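Local coordinates for DUAL specificity protein phosphatase 14 (Homo sapiens, PDB 2WGP), which dephosphorylates phosphotyrosine and phosphoserine or phosphothreonine in proteins, inactivating the ERK, JNK and p38 MAP kinases and the TAB1 adapter, at residues A[38-43]-A[105-110]. Numbering follows the deposited sequence.
Sequences GSVASN and ATLVHC
The central strand 106-109 of the phosphatase sheet runs into the active-site loop at C110, and the short helical turn 38-41, which follows the neighbouring parallel strand 33-36, packs against its C-terminal half, with A41 and G38 against H109. A41 sets its methyl over one face of the imidazole in a CH-pi contact: CB is 3.7 Å from the ring centroid, displaced toward the CD2-NE2 side, with CD2 of H109 at 3.4 Å. G38 comes to the same ring obliquely, its CA 3.5 Å from ND1 of H109. A side chain at G38 would fit poorly, since a CB there would collide with the carbonyl oxygen of C110. A hydrogen bond to the next residue helps set the rotation of the ring: H109 ND1 donates to C110 O over 2.9 Å, nearly straight at 175° and in the ring plane. With chi1 at 83°, H109 CG sits between the backbone N and the carbonyl carbon, a torsion that brings ND1 to the carbonyl oxygen of C110. An alanine in place of H109 would probably leave the methyl of A41 without its aromatic face and the carbonyl of C110 without its imidazole donor. Two residues back along the strand, L107 reaches with CD2 to A41, 4.1 Å from its CA, and touches V40 CG2 at 4.3 Å, extending the apolar contact along the turn. The H109 side chain also touches I55 and N57 of the parallel neighbour strand 54-57, while C110, the phosphocysteine nucleophile, points away from the turn, its side chain beside a bound phosphate ion. The arrangement is that of the protein-tyrosine phosphatase signature, the His-Cys start of the HCxxGxxR P-loop, where the histidine ND1 bonds the carbonyl oxygen of the catalytic cysteine.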
ATOM      1  N   GLY A  38      15.271 -24.226  16.205  1.00 31.49           N
ATOM      2  CA  GLY A  38      16.485 -24.625  15.468  1.00 32.73           C
ATOM      3  C   GLY A  38      17.558 -25.177  16.387  1.00 32.99           C
ATOM      4  O   GLY A  38      18.271 -26.090  16.016  1.00 33.18           O
ATOM      5  N   SER A  39      17.631 -24.648  17.599  1.00 34.78           N
ATOM      6  CA  SER A  39      18.582 -25.120  18.620  1.00 35.70           C
ATOM      7  C   SER A  39      18.602 -26.638  18.893  1.00 35.76           C
ATOM      8  O   SER A  39      19.682 -27.190  19.142  1.00 36.27           O
ATOM      9  CB  SER A  39      18.375 -24.357  19.941  1.00 36.23           C
ATOM     10  OG  SER A  39      17.349 -24.935  20.749  1.00 38.03           O
ATOM     11  N   VAL A  40      17.438 -27.301  18.846  1.00 34.96           N
ATOM     12  CA  VAL A  40      17.336 -28.744  19.091  1.00 34.99           C
ATOM     13  C   VAL A  40      17.772 -29.540  17.864  1.00 34.66           C
ATOM     14  O   VAL A  40      18.114 -30.723  17.969  1.00 34.63           O
ATOM     15  CB  VAL A  40      15.885 -29.217  19.496  1.00 34.68           C
ATOM     16  CG1 VAL A  40      15.372 -28.421  20.699  1.00 35.77           C
ATOM     17  CG2 VAL A  40      14.900 -29.131  18.318  1.00 34.49           C
ATOM     18  N   ALA A  41      17.743 -28.881  16.705  1.00 34.49           N
ATOM     19  CA  ALA A  41      17.977 -29.558  15.440  1.00 35.28           C
ATOM     20  C   ALA A  41      19.400 -30.134  15.346  1.00 35.04           C
ATOM     21  O   ALA A  41      19.569 -31.173  14.730  1.00 35.78           O
ATOM     22  CB  ALA A  41      17.670 -28.642  14.287  1.00 35.35           C
ATOM     23  N   SER A  42      20.387 -29.513  16.007  1.00 34.75           N
ATOM     24  CA  SER A  42      21.763 -30.037  16.039  1.00 35.17           C
ATOM     25  C   SER A  42      22.058 -31.040  17.186  1.00 34.78           C
ATOM     26  O   SER A  42      23.182 -31.537  17.299  1.00 34.99           O
ATOM     27  CB  SER A  42      22.760 -28.875  16.124  1.00 35.06           C
ATOM     28  OG  SER A  42      22.477 -28.055  17.242  1.00 37.08           O
ATOM     29  N   ASN A  43      21.065 -31.336  18.025  1.00 33.82           N
ATOM     30  CA  ASN A  43      21.248 -32.299  19.116  1.00 33.31           C
ATOM     31  C   ASN A  43      20.957 -33.712  18.609  1.00 33.09           C
ATOM     32  O   ASN A  43      19.832 -34.225  18.725  1.00 31.52           O
ATOM     33  CB  ASN A  43      20.359 -31.940  20.308  1.00 33.21           C
ATOM     34  CG  ASN A  43      20.677 -32.760  21.561  1.00 33.70           C
ATOM     35  OD1 ASN A  43      21.258 -33.844  21.491  1.00 32.19           O
ATOM     36  ND2 ASN A  43      20.256 -32.245  22.714  1.00 35.02           N
ATOM     37  N   ALA A 105      10.687 -40.783  11.119  1.00 22.67           N
ATOM     38  CA  ALA A 105      10.021 -39.648  11.746  1.00 23.06           C
ATOM     39  C   ALA A 105      10.708 -38.348  11.341  1.00 23.18           C
ATOM     40  O   ALA A 105      11.902 -38.315  11.058  1.00 23.00           O
ATOM     41  CB  ALA A 105       9.999 -39.815  13.270  1.00 22.32           C
ATOM     42  N   THR A 106       9.915 -37.288  11.287  1.00 23.09           N
ATOM     43  CA  THR A 106      10.376 -36.002  10.810  1.00 22.96           C
ATOM     44  C   THR A 106      10.322 -34.946  11.912  1.00 22.92           C
ATOM     45  O   THR A 106       9.341 -34.843  12.649  1.00 22.01           O
ATOM     46  CB  THR A 106       9.533 -35.547   9.574  1.00 22.90           C
ATOM     47  OG1 THR A 106       9.627 -36.541   8.527  1.00 21.79           O
ATOM     48  CG2 THR A 106      10.017 -34.206   9.051  1.00 22.35           C
ATOM     49  N   LEU A 107      11.390 -34.152  12.002  1.00 22.82           N
ATOM     50  CA  LEU A 107      11.370 -32.915  12.735  1.00 22.44           C
ATOM     51  C   LEU A 107      11.243 -31.755  11.767  1.00 22.09           C
ATOM     52  O   LEU A 107      12.072 -31.585  10.859  1.00 22.90           O
ATOM     53  CB  LEU A 107      12.618 -32.739  13.569  1.00 22.86           C
ATOM     54  CG  LEU A 107      12.796 -31.360  14.209  1.00 22.33           C
ATOM     55  CD1 LEU A 107      11.800 -31.135  15.387  1.00 20.69           C
ATOM     56  CD2 LEU A 107      14.264 -31.230  14.661  1.00 21.05           C
ATOM     57  N   VAL A 108      10.190 -30.972  11.937  1.00 21.93           N
ATOM     58  CA  VAL A 108      10.055 -29.722  11.204  1.00 21.73           C
ATOM     59  C   VAL A 108      10.440 -28.638  12.192  1.00 22.02           C
ATOM     60  O   VAL A 108       9.765 -28.469  13.237  1.00 22.17           O
ATOM     61  CB  VAL A 108       8.641 -29.462  10.636  1.00 21.50           C
ATOM     62  CG1 VAL A 108       8.646 -28.134   9.840  1.00 21.66           C
ATOM     63  CG2 VAL A 108       8.125 -30.675   9.758  1.00 22.18           C
ATOM     64  N   HIS A 109      11.534 -27.932  11.886  1.00 22.03           N
ATOM     65  CA  HIS A 109      12.024 -26.867  12.764  1.00 22.21           C
ATOM     66  C   HIS A 109      12.094 -25.539  12.036  1.00 22.37           C
ATOM     67  O   HIS A 109      12.204 -25.479  10.794  1.00 23.24           O
ATOM     68  CB  HIS A 109      13.373 -27.206  13.446  1.00 22.29           C
ATOM     69  CG  HIS A 109      14.600 -26.939  12.614  1.00 24.77           C
ATOM     70  ND1 HIS A 109      15.151 -25.677  12.463  1.00 23.07           N
ATOM     71  CD2 HIS A 109      15.410 -27.788  11.936  1.00 24.90           C
ATOM     72  CE1 HIS A 109      16.228 -25.766  11.700  1.00 26.19           C
ATOM     73  NE2 HIS A 109      16.408 -27.033  11.367  1.00 24.84           N
ATOM     74  N   CYS A 110      12.023 -24.471  12.811  1.00 22.17           N
ATOM     75  CA  CYS A 110      12.321 -23.132  12.307  1.00 22.40           C
ATOM     76  C   CYS A 110      13.334 -22.522  13.283  1.00 23.15           C
ATOM     77  O   CYS A 110      14.246 -23.231  13.721  1.00 24.59           O
ATOM     78  CB  CYS A 110      11.024 -22.338  12.137  1.00 22.72           C
ATOM     79  SG  CYS A 110       9.858 -22.402  13.505  1.00 23.46           S
TER